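Local coordinates for protein nucleocapsid (Crimean-congo hemorrhagic fever virus, PDB 4AKL) that binds single- and double-stranded RNA, probably takes part in packaging the viral genome, and probably cleaves double-stranded DNA without sequence specificity, at residues A[411-416]-A[427-432]; A[154-159]-A[453-458]; A[101-106]-A[127-132]; A[93-98]-A[135-140]. All blocks are in the same frame, centred on the assembly; numbering follows the deposited sequence. Where two conformers were deposited one is given.

Contact 1 of 4, residues A[411-416]-A[427-432]; sequences KSILNL and ARTIVK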
loop_
_atom_site.group_PDB
_atom_site.type_symbol
_atom_site.label_atom_id
_atom_site.label_comp_id
_atom_site.label_asym_id
_atom_site.label_seq_id
_atom_site.Cartn_x
_atom_site.Cartn_y
_atom_site.Cartn_z
ATOM N N LYS A 411 5.802 9.756 6.049
ATOM C CA LYS A 411 6.610 8.795 5.336
ATOM C C LYS A 411 8.002 9.299 4.846
ATOM O O LYS A 411 8.765 8.504 4.244
ATOM C CB LYS A 411 5.754 8.108 4.271
ATOM C CG LYS A 411 4.940 7.021 4.940
ATOM C CD LYS A 411 3.936 6.367 4.082
ATOM C CE LYS A 411 3.194 5.336 4.898
ATOM N NZ LYS A 411 2.072 4.825 4.137
ATOM N N SER A 412 8.343 10.575 5.110
ATOM C CA SER A 412 9.654 11.058 4.830
ATOM C C SER A 412 10.659 10.309 5.664
ATOM O O SER A 412 11.817 10.243 5.285
ATOM C CB SER A 412 9.782 12.538 5.006
ATOM O OG SER A 412 9.051 13.234 4.016
ATOM N N ILE A 413 10.202 9.747 6.799
ATOM C CA ILE A 413 10.999 8.827 7.615
ATOM C C ILE A 413 11.635 7.687 6.833
ATOM O O ILE A 413 12.739 7.258 7.170
ATOM C CB ILE A 413 10.132 8.255 8.821
ATOM C CG1 ILE A 413 10.067 9.270 9.925
ATOM C CG2 ILE A 413 10.763 7.091 9.453
ATOM C CD1 ILE A 413 8.893 9.059 10.932
ATOM N N LEU A 414 10.956 7.184 5.797
ATOM C CA LEU A 414 11.466 6.085 5.002
ATOM C C LEU A 414 12.684 6.495 4.146
ATOM O O LEU A 414 13.367 5.641 3.632
ATOM C CB LEU A 414 10.357 5.537 4.090
ATOM C CG LEU A 414 9.238 4.820 4.831
ATOM C CD1 LEU A 414 8.161 4.409 3.861
ATOM C CD2 LEU A 414 9.770 3.616 5.629
ATOM N N ASN A 415 12.905 7.800 3.989
ATOM C CA ASN A 415 14.143 8.342 3.417
ATOM C C ASN A 415 15.329 8.338 4.413
ATOM O O ASN A 415 16.461 8.574 4.006
ATOM C CB ASN A 415 13.912 9.761 2.895
ATOM C CG ASN A 415 15.024 10.242 1.999
ATOM O OD1 ASN A 415 15.620 9.448 1.233
ATOM N ND2 ASN A 415 15.335 11.521 2.086
ATOM N N LEU A 416 15.080 8.082 5.708
ATOM C CA LEU A 416 16.185 7.998 6.683
ATOM C C LEU A 416 16.907 6.687 6.452
ATOM O O LEU A 416 16.234 5.659 6.265
ATOM C CB LEU A 416 15.717 8.062 8.135
ATOM C CG LEU A 416 15.349 9.446 8.672
ATOM C CD1 LEU A 416 14.590 9.309 9.979
ATOM C CD2 LEU A 416 16.589 10.377 8.836
ATOM N N ALA A 427 15.380 3.369 11.849
ATOM C CA ALA A 427 14.818 2.560 12.922
ATOM C C ALA A 427 14.853 3.343 14.250
ATOM O O ALA A 427 13.886 3.342 15.006
ATOM C CB ALA A 427 15.538 1.244 13.023
ATOM N N ARG A 428 15.933 4.047 14.534
ATOM C CA ARG A 428 15.946 4.800 15.786
ATOM C C ARG A 428 14.733 5.732 15.891
ATOM O O ARG A 428 14.121 5.819 16.952
ATOM C CB ARG A 428 17.229 5.576 15.961
ATOM C CG ARG A 428 18.388 4.667 16.313
ATOM C CD ARG A 428 19.645 5.437 16.559
ATOM N NE ARG A 428 20.410 5.667 15.322
ATOM C CZ ARG A 428 20.800 6.857 14.819
ATOM N NH1 ARG A 428 20.522 8.027 15.406
ATOM N NH2 ARG A 428 21.488 6.871 13.701
ATOM N N THR A 429 14.397 6.386 14.791
ATOM C CA THR A 429 13.363 7.392 14.771
ATOM C C THR A 429 11.947 6.782 14.854
ATOM O O THR A 429 11.062 7.354 15.518
ATOM C CB THR A 429 13.511 8.229 13.506
ATOM O OG1 THR A 429 14.842 8.748 13.443
ATOM C CG2 THR A 429 12.448 9.378 13.437
ATOM N N ILE A 430 11.726 5.650 14.173
ATOM C CA ILE A 430 10.482 4.879 14.275
ATOM C C ILE A 430 10.203 4.472 15.718
ATOM O O ILE A 430 9.116 4.637 16.207
ATOM C CB ILE A 430 10.535 3.608 13.390
ATOM C CG1 ILE A 430 10.409 3.977 11.899
ATOM C CG2 ILE A 430 9.412 2.630 13.739
ATOM C CD1 ILE A 430 10.632 2.836 10.873
ATOM N N VAL A 431 11.226 3.934 16.377
ATOM C CA VAL A 431 11.170 3.457 17.767
ATOM C C VAL A 431 10.865 4.594 18.753
ATOM O O VAL A 431 10.037 4.439 19.688
ATOM C CB VAL A 431 12.533 2.752 18.154
ATOM C CG1 VAL A 431 12.724 2.685 19.613
ATOM C CG2 VAL A 431 12.599 1.385 17.525
ATOM N N LYS A 432 11.531 5.725 18.551
ATOM C CA LYS A 432 11.346 6.844 19.423
ATOM C C LYS A 432 9.909 7.339 19.267
ATOM O O LYS A 432 9.304 7.710 20.274
ATOM C CB LYS A 432 12.371 7.961 19.211
ATOM C CG LYS A 432 12.755 8.678 20.534
ATOM C CD LYS A 432 13.607 7.706 21.424
ATOM C CE LYS A 432 14.590 8.349 22.321
ATOM N NZ LYS A 432 14.083 8.783 23.642
#

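Contact 2 of 4, residues A[154-159]-A[453-458]; sequences AEYKVP and HLLHQS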
loop_
_atom_site.group_PDB
_atom_site.type_symbol
_atom_site.label_atom_id
_atom_site.label_comp_id
_atom_site.label_asym_id
_atom_site.label_seq_id
_atom_site.Cartn_x
_atom_site.Cartn_y
_atom_site.Cartn_z
ATOM N N ALA A 154 15.319 -10.659 5.667
ATOM C CA ALA A 154 15.430 -11.753 6.653
ATOM C C ALA A 154 15.950 -11.216 7.974
ATOM O O ALA A 154 15.503 -11.619 9.041
ATOM C CB ALA A 154 16.374 -12.840 6.151
ATOM N N GLU A 155 16.909 -10.308 7.876
ATOM C CA GLU A 155 17.585 -9.745 9.010
ATOM C C GLU A 155 17.333 -8.244 9.001
ATOM O O GLU A 155 17.219 -7.644 7.935
ATOM C CB GLU A 155 19.101 -10.015 8.901
ATOM C CG GLU A 155 19.520 -11.387 8.243
ATOM C CD GLU A 155 19.847 -12.573 9.218
ATOM O OE1 GLU A 155 20.530 -12.369 10.252
ATOM O OE2 GLU A 155 19.428 -13.723 8.917
ATOM N N TYR A 156 17.241 -7.634 10.183
ATOM C CA TYR A 156 17.176 -6.171 10.288
ATOM C C TYR A 156 18.144 -5.761 11.350
ATOM O O TYR A 156 17.951 -6.080 12.525
ATOM C CB TYR A 156 15.781 -5.719 10.644
ATOM C CG TYR A 156 15.461 -4.253 10.455
ATOM C CD1 TYR A 156 15.534 -3.657 9.214
ATOM C CD2 TYR A 156 15.004 -3.472 11.522
ATOM C CE1 TYR A 156 15.196 -2.305 9.026
ATOM C CE2 TYR A 156 14.663 -2.121 11.342
ATOM C CZ TYR A 156 14.764 -1.546 10.097
ATOM O OH TYR A 156 14.428 -0.212 9.930
ATOM N N LYS A 157 19.183 -5.052 10.918
ATOM C CA LYS A 157 20.252 -4.605 11.802
ATOM C C LYS A 157 19.915 -3.246 12.378
ATOM O O LYS A 157 19.720 -2.299 11.634
ATOM C CB LYS A 157 21.574 -4.503 11.049
ATOM C CG LYS A 157 22.730 -4.022 11.906
ATOM C CD LYS A 157 23.185 -5.084 12.861
ATOM C CE LYS A 157 23.882 -4.472 14.058
ATOM N NZ LYS A 157 24.698 -3.276 13.712
ATOM N N VAL A 158 19.851 -3.163 13.709
ATOM C CA VAL A 158 19.618 -1.915 14.429
ATOM C C VAL A 158 20.654 -1.834 15.532
ATOM O O VAL A 158 21.202 -2.845 15.879
ATOM C CB VAL A 158 18.196 -1.858 15.060
ATOM C CG1 VAL A 158 17.098 -1.965 13.972
ATOM C CG2 VAL A 158 18.013 -2.930 16.111
ATOM N N PRO A 159 20.920 -0.634 16.083
ATOM C CA PRO A 159 21.753 -0.476 17.269
ATOM C C PRO A 159 21.232 -1.268 18.466
ATOM O O PRO A 159 20.027 -1.350 18.640
ATOM C CB PRO A 159 21.642 1.012 17.596
ATOM C CG PRO A 159 21.113 1.635 16.433
ATOM C CD PRO A 159 20.477 0.660 15.555
ATOM N N HIS A 453 3.308 0.629 11.236
ATOM C CA HIS A 453 3.139 0.639 9.769
ATOM C C HIS A 453 4.508 1.019 9.163
ATOM O O HIS A 453 4.974 0.401 8.217
ATOM C CB HIS A 453 2.000 1.653 9.465
ATOM C CG HIS A 453 1.606 1.817 8.031
ATOM N ND1 HIS A 453 1.141 0.778 7.239
ATOM C CD2 HIS A 453 1.556 2.928 7.258
ATOM C CE1 HIS A 453 0.846 1.250 6.033
ATOM N NE2 HIS A 453 1.088 2.552 6.020
ATOM N N LEU A 454 5.145 2.052 9.742
ATOM C CA LEU A 454 6.457 2.473 9.260
ATOM C C LEU A 454 7.525 1.360 9.403
ATOM O O LEU A 454 8.258 1.128 8.485
ATOM C CB LEU A 454 6.939 3.736 9.943
ATOM C CG LEU A 454 6.256 5.062 9.580
ATOM C CD1 LEU A 454 6.762 6.140 10.594
ATOM C CD2 LEU A 454 6.445 5.536 8.088
ATOM N N LEU A 455 7.592 0.695 10.545
ATOM C CA LEU A 455 8.535 -0.423 10.734
ATOM C C LEU A 455 8.314 -1.560 9.742
ATOM O O LEU A 455 9.259 -2.114 9.181
ATOM C CB LEU A 455 8.457 -0.977 12.164
ATOM C CG LEU A 455 9.454 -2.103 12.543
ATOM C CD1 LEU A 455 10.881 -1.671 12.340
ATOM C CD2 LEU A 455 9.241 -2.590 13.988
ATOM N N HIS A 456 7.057 -1.896 9.551
ATOM C CA HIS A 456 6.645 -2.959 8.642
ATOM C C HIS A 456 7.208 -2.677 7.262
ATOM O O HIS A 456 7.879 -3.496 6.684
ATOM C CB HIS A 456 5.125 -3.047 8.616
ATOM C CG HIS A 456 4.612 -4.168 7.802
ATOM N ND1 HIS A 456 4.585 -5.472 8.259
ATOM C CD2 HIS A 456 4.111 -4.193 6.551
ATOM C CE1 HIS A 456 4.088 -6.249 7.312
ATOM N NE2 HIS A 456 3.786 -5.494 6.271
ATOM N N GLN A 457 6.951 -1.474 6.790
ATOM C CA GLN A 457 7.434 -1.004 5.513
ATOM C C GLN A 457 8.932 -0.982 5.390
ATOM O O GLN A 457 9.420 -1.270 4.339
ATOM C CB GLN A 457 6.866 0.373 5.226
ATOM C CG GLN A 457 5.391 0.202 4.865
ATOM C CD GLN A 457 4.701 1.451 4.771
ATOM O OE1 GLN A 457 5.205 2.427 4.203
ATOM N NE2 GLN A 457 3.520 1.477 5.320
ATOM N N SER A 458 9.645 -0.610 6.456
ATOM C CA SER A 458 11.087 -0.700 6.445
ATOM C C SER A 458 11.502 -2.150 6.373
ATOM O O SER A 458 12.459 -2.462 5.708
ATOM C CB SER A 458 11.703 -0.071 7.700
ATOM O OG SER A 458 13.087 0.043 7.553
#

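Contact 3 of 4, residues A[101-106]-A[127-132]; sequences GTIKSW and QQAALK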
loop_
_atom_site.group_PDB
_atom_site.type_symbol
_atom_site.label_atom_id
_atom_site.label_comp_id
_atom_site.label_asym_id
_atom_site.label_seq_id
_atom_site.Cartn_x
_atom_site.Cartn_y
_atom_site.Cartn_z
ATOM N N GLY A 101 -13.092 3.096 -16.535
ATOM C CA GLY A 101 -13.692 1.799 -16.684
ATOM C C GLY A 101 -12.978 0.708 -15.923
ATOM O O GLY A 101 -13.631 -0.200 -15.435
ATOM N N THR A 102 -11.656 0.771 -15.803
ATOM C CA THR A 102 -10.899 -0.313 -15.155
ATOM C C THR A 102 -10.908 -0.308 -13.608
ATOM O O THR A 102 -10.604 -1.326 -12.995
ATOM C CB THR A 102 -9.396 -0.365 -15.632
ATOM O OG1 THR A 102 -8.974 0.932 -16.014
ATOM C CG2 THR A 102 -9.217 -1.283 -16.809
ATOM N N ILE A 103 -11.240 0.839 -12.998
ATOM C CA ILE A 103 -11.257 0.994 -11.556
ATOM C C ILE A 103 -12.652 1.129 -10.963
ATOM O O ILE A 103 -12.798 1.368 -9.778
ATOM C CB ILE A 103 -10.408 2.179 -11.156
ATOM C CG1 ILE A 103 -11.079 3.526 -11.471
ATOM C CG2 ILE A 103 -9.026 2.065 -11.856
ATOM C CD1 ILE A 103 -10.433 4.706 -10.738
ATOM N N LYS A 104 -13.678 0.942 -11.788
ATOM C CA LYS A 104 -15.057 1.141 -11.380
ATOM C C LYS A 104 -15.470 0.273 -10.162
ATOM O O LYS A 104 -16.356 0.656 -9.409
ATOM C CB LYS A 104 -16.029 0.925 -12.591
ATOM C CG LYS A 104 -16.112 -0.487 -13.118
ATOM C CD LYS A 104 -17.399 -0.780 -13.986
ATOM C CE LYS A 104 -17.304 -0.288 -15.453
ATOM N NZ LYS A 104 -17.971 -1.264 -16.431
ATOM N N SER A 105 -14.813 -0.879 -9.971
ATOM C CA SER A 105 -15.208 -1.808 -8.895
ATOM C C SER A 105 -15.114 -1.182 -7.488
ATOM O O SER A 105 -15.944 -1.477 -6.605
ATOM C CB SER A 105 -14.439 -3.164 -8.984
ATOM O OG SER A 105 -13.060 -3.023 -8.739
ATOM N N TRP A 106 -14.115 -0.314 -7.301
ATOM C CA TRP A 106 -13.958 0.466 -6.080
ATOM C C TRP A 106 -14.357 1.928 -6.227
ATOM O O TRP A 106 -14.962 2.498 -5.300
ATOM C CB TRP A 106 -12.512 0.351 -5.522
ATOM C CG TRP A 106 -11.356 0.450 -6.484
ATOM C CD1 TRP A 106 -10.868 -0.537 -7.292
ATOM C CD2 TRP A 106 -10.539 1.576 -6.701
ATOM N NE1 TRP A 106 -9.814 -0.090 -8.012
ATOM C CE2 TRP A 106 -9.575 1.209 -7.667
ATOM C CE3 TRP A 106 -10.521 2.861 -6.183
ATOM C CZ2 TRP A 106 -8.608 2.080 -8.121
ATOM C CZ3 TRP A 106 -9.566 3.741 -6.644
ATOM C CH2 TRP A 106 -8.608 3.339 -7.594
ATOM N N GLN A 127 -4.848 -2.795 -6.544
ATOM C CA GLN A 127 -3.404 -3.061 -6.638
ATOM C C GLN A 127 -2.973 -3.121 -8.084
ATOM O O GLN A 127 -1.958 -2.522 -8.461
ATOM C CB GLN A 127 -3.005 -4.342 -5.891
ATOM C CG GLN A 127 -3.302 -4.292 -4.354
ATOM C CD GLN A 127 -2.481 -3.264 -3.557
ATOM O OE1 GLN A 127 -1.416 -2.784 -3.994
ATOM N NE2 GLN A 127 -2.982 -2.926 -2.364
ATOM N N GLN A 128 -3.760 -3.789 -8.917
ATOM C CA GLN A 128 -3.415 -3.894 -10.348
ATOM C C GLN A 128 -3.506 -2.537 -11.006
ATOM O O GLN A 128 -2.668 -2.201 -11.884
ATOM C CB GLN A 128 -4.330 -4.926 -11.072
ATOM C CG GLN A 128 -4.200 -6.360 -10.521
ATOM C CD GLN A 128 -2.690 -6.809 -10.265
ATOM O OE1 GLN A 128 -2.268 -7.106 -9.110
ATOM N NE2 GLN A 128 -1.904 -6.813 -11.329
ATOM N N ALA A 129 -4.519 -1.752 -10.601
ATOM C CA ALA A 129 -4.669 -0.413 -11.129
ATOM C C ALA A 129 -3.454 0.491 -10.799
ATOM O O ALA A 129 -3.045 1.286 -11.619
ATOM C CB ALA A 129 -5.975 0.224 -10.669
ATOM N N ALA A 130 -2.913 0.339 -9.609
ATOM C CA ALA A 130 -1.759 1.121 -9.157
ATOM C C ALA A 130 -0.513 0.802 -9.969
ATOM O O ALA A 130 0.245 1.681 -10.315
ATOM C CB ALA A 130 -1.494 0.890 -7.673
ATOM N N LEU A 131 -0.308 -0.452 -10.256
ATOM C CA LEU A 131 0.823 -0.831 -11.088
ATOM C C LEU A 131 0.624 -0.321 -12.537
ATOM O O LEU A 131 1.555 0.218 -13.142
ATOM C CB LEU A 131 1.048 -2.317 -11.039
ATOM C CG LEU A 131 1.470 -2.883 -9.678
ATOM C CD1 LEU A 131 1.278 -4.485 -9.653
ATOM C CD2 LEU A 131 2.927 -2.484 -9.244
ATOM N N LYS A 132 -0.586 -0.458 -13.060
ATOM C CA LYS A 132 -0.893 0.065 -14.385
ATOM C C LYS A 132 -0.650 1.579 -14.505
ATOM O O LYS A 132 -0.014 2.029 -15.468
ATOM C CB LYS A 132 -2.333 -0.258 -14.773
ATOM C CG LYS A 132 -2.704 0.133 -16.250
ATOM C CD LYS A 132 -4.028 -0.522 -16.687
ATOM C CE LYS A 132 -4.637 0.164 -17.954
ATOM N NZ LYS A 132 -3.627 0.336 -18.988
#

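Contact 4 of 4, residues A[93-98]-A[135-140]; sequences LEWFEK and KDIGFR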
loop_
_atom_site.group_PDB
_atom_site.type_symbol
_atom_site.label_atom_id
_atom_site.label_comp_id
_atom_site.label_asym_id
_atom_site.label_seq_id
_atom_site.Cartn_x
_atom_site.Cartn_y
_atom_site.Cartn_z
ATOM N N LEU A 93 -3.191 12.749 -13.232
ATOM C CA LEU A 93 -4.641 13.087 -13.142
ATOM C C LEU A 93 -5.370 12.605 -14.374
ATOM O O LEU A 93 -6.469 11.963 -14.281
ATOM C CB LEU A 93 -4.841 14.584 -12.970
ATOM C CG LEU A 93 -4.479 15.129 -11.603
ATOM C CD1 LEU A 93 -4.412 16.630 -11.699
ATOM C CD2 LEU A 93 -5.471 14.635 -10.459
ATOM N N GLU A 94 -4.788 12.875 -15.544
ATOM C CA GLU A 94 -5.448 12.435 -16.805
ATOM C C GLU A 94 -5.667 10.919 -16.813
ATOM O O GLU A 94 -6.683 10.436 -17.308
ATOM C CB GLU A 94 -4.676 12.913 -18.043
ATOM C CG GLU A 94 -5.345 12.674 -19.465
ATOM C CD GLU A 94 -6.784 13.306 -19.680
ATOM O OE1 GLU A 94 -7.312 14.066 -18.826
ATOM O OE2 GLU A 94 -7.381 13.002 -20.738
ATOM N N TRP A 95 -4.748 10.165 -16.216
ATOM C CA TRP A 95 -4.891 8.709 -16.237
ATOM C C TRP A 95 -6.298 8.233 -15.726
ATOM O O TRP A 95 -6.902 7.350 -16.325
ATOM C CB TRP A 95 -3.770 8.059 -15.469
ATOM C CG TRP A 95 -3.744 6.546 -15.586
ATOM C CD1 TRP A 95 -3.000 5.817 -16.458
ATOM C CD2 TRP A 95 -4.487 5.600 -14.800
ATOM N NE1 TRP A 95 -3.238 4.459 -16.274
ATOM C CE2 TRP A 95 -4.139 4.300 -15.256
ATOM C CE3 TRP A 95 -5.416 5.716 -13.754
ATOM C CZ2 TRP A 95 -4.695 3.126 -14.705
ATOM C CZ3 TRP A 95 -5.980 4.527 -13.205
ATOM C CH2 TRP A 95 -5.607 3.269 -13.675
ATOM N N PHE A 96 -6.798 8.825 -14.639
ATOM C CA PHE A 96 -8.129 8.472 -14.092
ATOM C C PHE A 96 -9.264 8.742 -15.075
ATOM O O PHE A 96 -10.201 7.967 -15.170
ATOM C CB PHE A 96 -8.339 9.163 -12.711
ATOM C CG PHE A 96 -7.438 8.599 -11.685
ATOM C CD1 PHE A 96 -7.770 7.419 -11.047
ATOM C CD2 PHE A 96 -6.205 9.206 -11.404
ATOM C CE1 PHE A 96 -6.911 6.847 -10.102
ATOM C CE2 PHE A 96 -5.343 8.640 -10.472
ATOM C CZ PHE A 96 -5.694 7.470 -9.821
ATOM N N GLU A 97 -9.134 9.824 -15.826
ATOM C CA GLU A 97 -10.081 10.179 -16.874
ATOM C C GLU A 97 -10.093 9.151 -18.017
ATOM O O GLU A 97 -11.153 8.817 -18.545
ATOM C CB GLU A 97 -9.726 11.561 -17.436
ATOM C CG GLU A 97 -10.939 12.433 -17.693
ATOM C CD GLU A 97 -11.537 12.915 -16.407
ATOM O OE1 GLU A 97 -10.879 13.760 -15.730
ATOM O OE2 GLU A 97 -12.665 12.449 -16.069
ATOM N N LYS A 98 -8.913 8.666 -18.400
ATOM C CA LYS A 98 -8.782 7.641 -19.491
ATOM C C LYS A 98 -9.021 6.185 -19.036
ATOM O O LYS A 98 -9.168 5.311 -19.884
ATOM C CB LYS A 98 -7.384 7.707 -20.149
ATOM C CG LYS A 98 -7.110 8.999 -20.891
ATOM C CD LYS A 98 -5.588 9.332 -20.994
ATOM C CE LYS A 98 -4.831 8.342 -21.868
ATOM N NZ LYS A 98 -3.454 8.839 -22.206
ATOM N N LYS A 135 3.091 2.213 -14.666
ATOM C CA LYS A 135 3.562 1.865 -15.992
ATOM C C LYS A 135 3.115 2.876 -17.082
ATOM O O LYS A 135 3.938 3.373 -17.846
ATOM C CB LYS A 135 3.077 0.457 -16.397
ATOM C CG LYS A 135 3.861 -0.745 -15.756
ATOM C CD LYS A 135 3.971 -1.972 -16.736
ATOM C CE LYS A 135 4.930 -1.700 -17.943
ATOM N NZ LYS A 135 5.294 -2.922 -18.806
ATOM N N ASP A 136 1.816 3.155 -17.142
ATOM C CA ASP A 136 1.256 4.038 -18.172
ATOM C C ASP A 136 1.844 5.448 -18.146
ATOM O O ASP A 136 2.137 5.985 -19.205
ATOM C CB ASP A 136 -0.284 4.117 -18.067
ATOM C CG ASP A 136 -0.978 2.783 -18.460
ATOM O OD1 ASP A 136 -0.299 1.818 -18.919
ATOM O OD2 ASP A 136 -2.208 2.704 -18.296
ATOM N N ILE A 137 2.041 6.037 -16.963
ATOM C CA ILE A 137 2.559 7.427 -16.921
ATOM C C ILE A 137 4.119 7.546 -16.900
ATOM O O ILE A 137 4.668 8.671 -16.806
ATOM C CB ILE A 137 1.895 8.268 -15.748
ATOM C CG1 ILE A 137 2.485 7.915 -14.341
ATOM C CG2 ILE A 137 0.380 8.112 -15.793
ATOM C CD1 ILE A 137 2.020 8.880 -13.203
ATOM N N GLY A 138 4.815 6.407 -16.991
ATOM C CA GLY A 138 6.260 6.369 -16.766
ATOM C C GLY A 138 6.678 6.878 -15.401
ATOM O O GLY A 138 7.586 7.688 -15.295
ATOM N N PHE A 139 6.019 6.439 -14.339
ATOM C CA PHE A 139 6.378 6.942 -12.984
ATOM C C PHE A 139 7.810 6.555 -12.582
ATOM O O PHE A 139 8.553 7.386 -12.036
ATOM C CB PHE A 139 5.400 6.475 -11.877
ATOM C CG PHE A 139 5.676 7.133 -10.512
ATOM C CD1 PHE A 139 5.467 8.494 -10.329
ATOM C CD2 PHE A 139 6.167 6.400 -9.450
ATOM C CE1 PHE A 139 5.740 9.092 -9.135
ATOM C CE2 PHE A 139 6.439 6.987 -8.215
ATOM C CZ PHE A 139 6.245 8.325 -8.053
ATOM N N ARG A 140 8.195 5.304 -12.869
ATOM C CA ARG A 140 9.516 4.799 -12.518
ATOM C C ARG A 140 10.625 5.564 -13.234
ATOM O O ARG A 140 10.698 5.501 -14.421
ATOM C CB ARG A 140 9.641 3.293 -12.872
ATOM C CG ARG A 140 10.891 2.625 -12.283
ATOM C CD ARG A 140 11.321 1.389 -13.036
ATOM N NE ARG A 140 12.645 0.964 -12.603
ATOM C CZ ARG A 140 12.934 -0.175 -11.976
ATOM N NH1 ARG A 140 11.997 -1.068 -11.689
ATOM N NH2 ARG A 140 14.186 -0.414 -11.636
#

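Contact 1 of 4, residues A[411-416]-A[427-432]
Ile-413 lays its CG2 branch against CG1 of Ile-430, the two carbons 4.0 Å apart, in a purely apolar overlap. The contact joins the 3-10 segment that runs through 411-415 to helix 425-440 in the mainly helical nairovirus nucleocapsid fold, and the chain doubles back on itself with ten residues between the two segments. Both isoleucines hold CG1 beside the backbone N, but they offer different branches: Ile-413 meets its partner with the gamma methyl, Ile-430 with the methylene of its longer arm, and the two side chains slant across each other. CG1 of Ile-413 also faces CG2 of Thr-429 at 4.2 Å, so one isoleucine bridges two successive residues of the helix. Backbone approach is closest here, with the CA atoms of Ile-413 and Thr-429 7.7 Å apart. The turn itself is held by successive i to i+3 bonds, among them Leu-416 N to the carbonyl of Ile-413, which sets Leu-416 on the same side as Ile-413. Leu-454 of helix 450-460 packs on Ile-413 and Met-169 of helix 163-181 on Ile-430, extending the buried apolar layer past the pair. Thr-429 spends its hydroxyl on the carbonyl of Pro-425, one turn back in its own helix. Leu-416 crosses Thr-429 at about a right angle, its CD1 methyl 3.5 Å from Thr-429 OG1 and 3.8 Å from Thr-429 CB.

Contact 2 of 4, residues A[154-159]-A[453-458]
With CG anti to the backbone N (chi1 -165°), the Tyr-156 side chain extends from its strand toward helix 450-460; Ser-458 has the corresponding torsion (chi1 -169°), which carries its OG out to the phenol. The two hydroxyls meet in a hydrogen bond, Tyr-156 OH to Ser-458 OG 2.7 Å, in which either could be the donor. Ser-458 OG lies oblique to the ring and also comes within 3.4 Å of Tyr-156 CZ, so the serine sits close against the phenol end. One turn earlier on the helix, CD1 of Leu-455 lies 3.9 Å from CE2 of Tyr-156, a ring carbon next to CZ, again from an oblique direction. This is a strand-to-helix packing contact: strand 155-156 pairs in parallel with 480-481 near the C-terminus, backbone bonds joining Tyr-156 to Asn-480 and Ile-482, and the tyrosine reaches from that small sheet into the surrounding helices. All three touching side chains are buried, and the hydroxyl pair gives two polar groups a partner there. Ala-427 of helix 425-440 also packs on the tyrosine. Leu-455 also packs on Met-169 and Met-173 of helix 163-181.

Contact 3 of 4, residues A[101-106]-A[127-132]
Ala-129 puts its single methyl into the angle between Ile-103 and Trp-106, and this is the close-packed part of the contact. Its CB lies 3.8 Å from CG2 of Ile-103 and 4.1 Å from CZ2 of Trp-106, the latter reached at the ring edge, near the indole plane. Ile-103 can offer CG2 because its CG1 is turned between the backbone N and the carbonyl carbon (chi1 74°). The indole NE1 is bonded to Asn-125 OD1, which fixes the ring's rotation, and Tyr-312 and Tyr-126 meet the indole edge-to-face. Toward solvent the fit is looser: in the exposed pair Thr-102 and Lys-132, Thr-102 OG1 and Lys-132 CE stay 4.8 Å apart. Thr-102 OG1 turns back to the carbonyl of Asn-99. Ile-103 occupies the N-cap position of the short helix 104-107, so the arrangement is that of a helix start whose isoleucine and tryptophan pack on a small alanine of the longer helix 120-136.

Contact 4 of 4, residues A[93-98]-A[135-140]
Trp-95 turns the pyrrole edge of its indole toward Asp-136, and NE1 donates to OD2 in a 2.9 Å hydrogen bond with an N-H...acceptor angle of 160°. The bond ties helix 86-98 to the C-terminal end of helix 120-136, where Gly-138, with positive phi, closes the helix in a Schellman motif. Seen from the indole, the acceptor lies nearly in the ring plane; seen from the aspartate, the approach is on the anti side of OD2 and somewhat out of the carboxylate plane. The two flat groups are twisted against each other, their planes 43° apart. CG of Trp-95 stands anti to the backbone N (chi1 -173°), which swings the ring across to the neighbouring helix. Asp-136 also lines the indole with its methylene, CB lying 3.6 Å from CD1 of Trp-95. OD2 has a second partner, the ammonium group of Lys-132 one turn earlier, which would be expected to favour the charged carboxylate. The aspartate is exposed, whereas Trp-95 and Ile-137 are buried. Further indole packing comes from Trp-133, whose ring meets Trp-95 edge-to-face. Ile-137 approaches the tryptophan obliquely, its CG2 methyl 4.1 Å from CD1 and 4.2 Å from CB of Trp-95.

The four contacts form two pairs. Contacts 3 and 4 share helix 120-136, their centres about 12 Å apart, and contact 3 is nested within the loop that contact 4 closes; CD1 of Ile-103 touches CD1 of Phe-96 at 3.8 Å, and CG of Lys-132 lies 3.9 Å from CZ2 of Trp-95. Contacts 1 and 2, centres about 10 Å apart, use the successive helices 425-440 and 450-460 and touch where CB of Ala-427 lies 3.6 Å from OH of Tyr-156. Between the pairs there is no touch, with about 30 to 31 Å between centres and about 10 to 13 Å between nearest atoms.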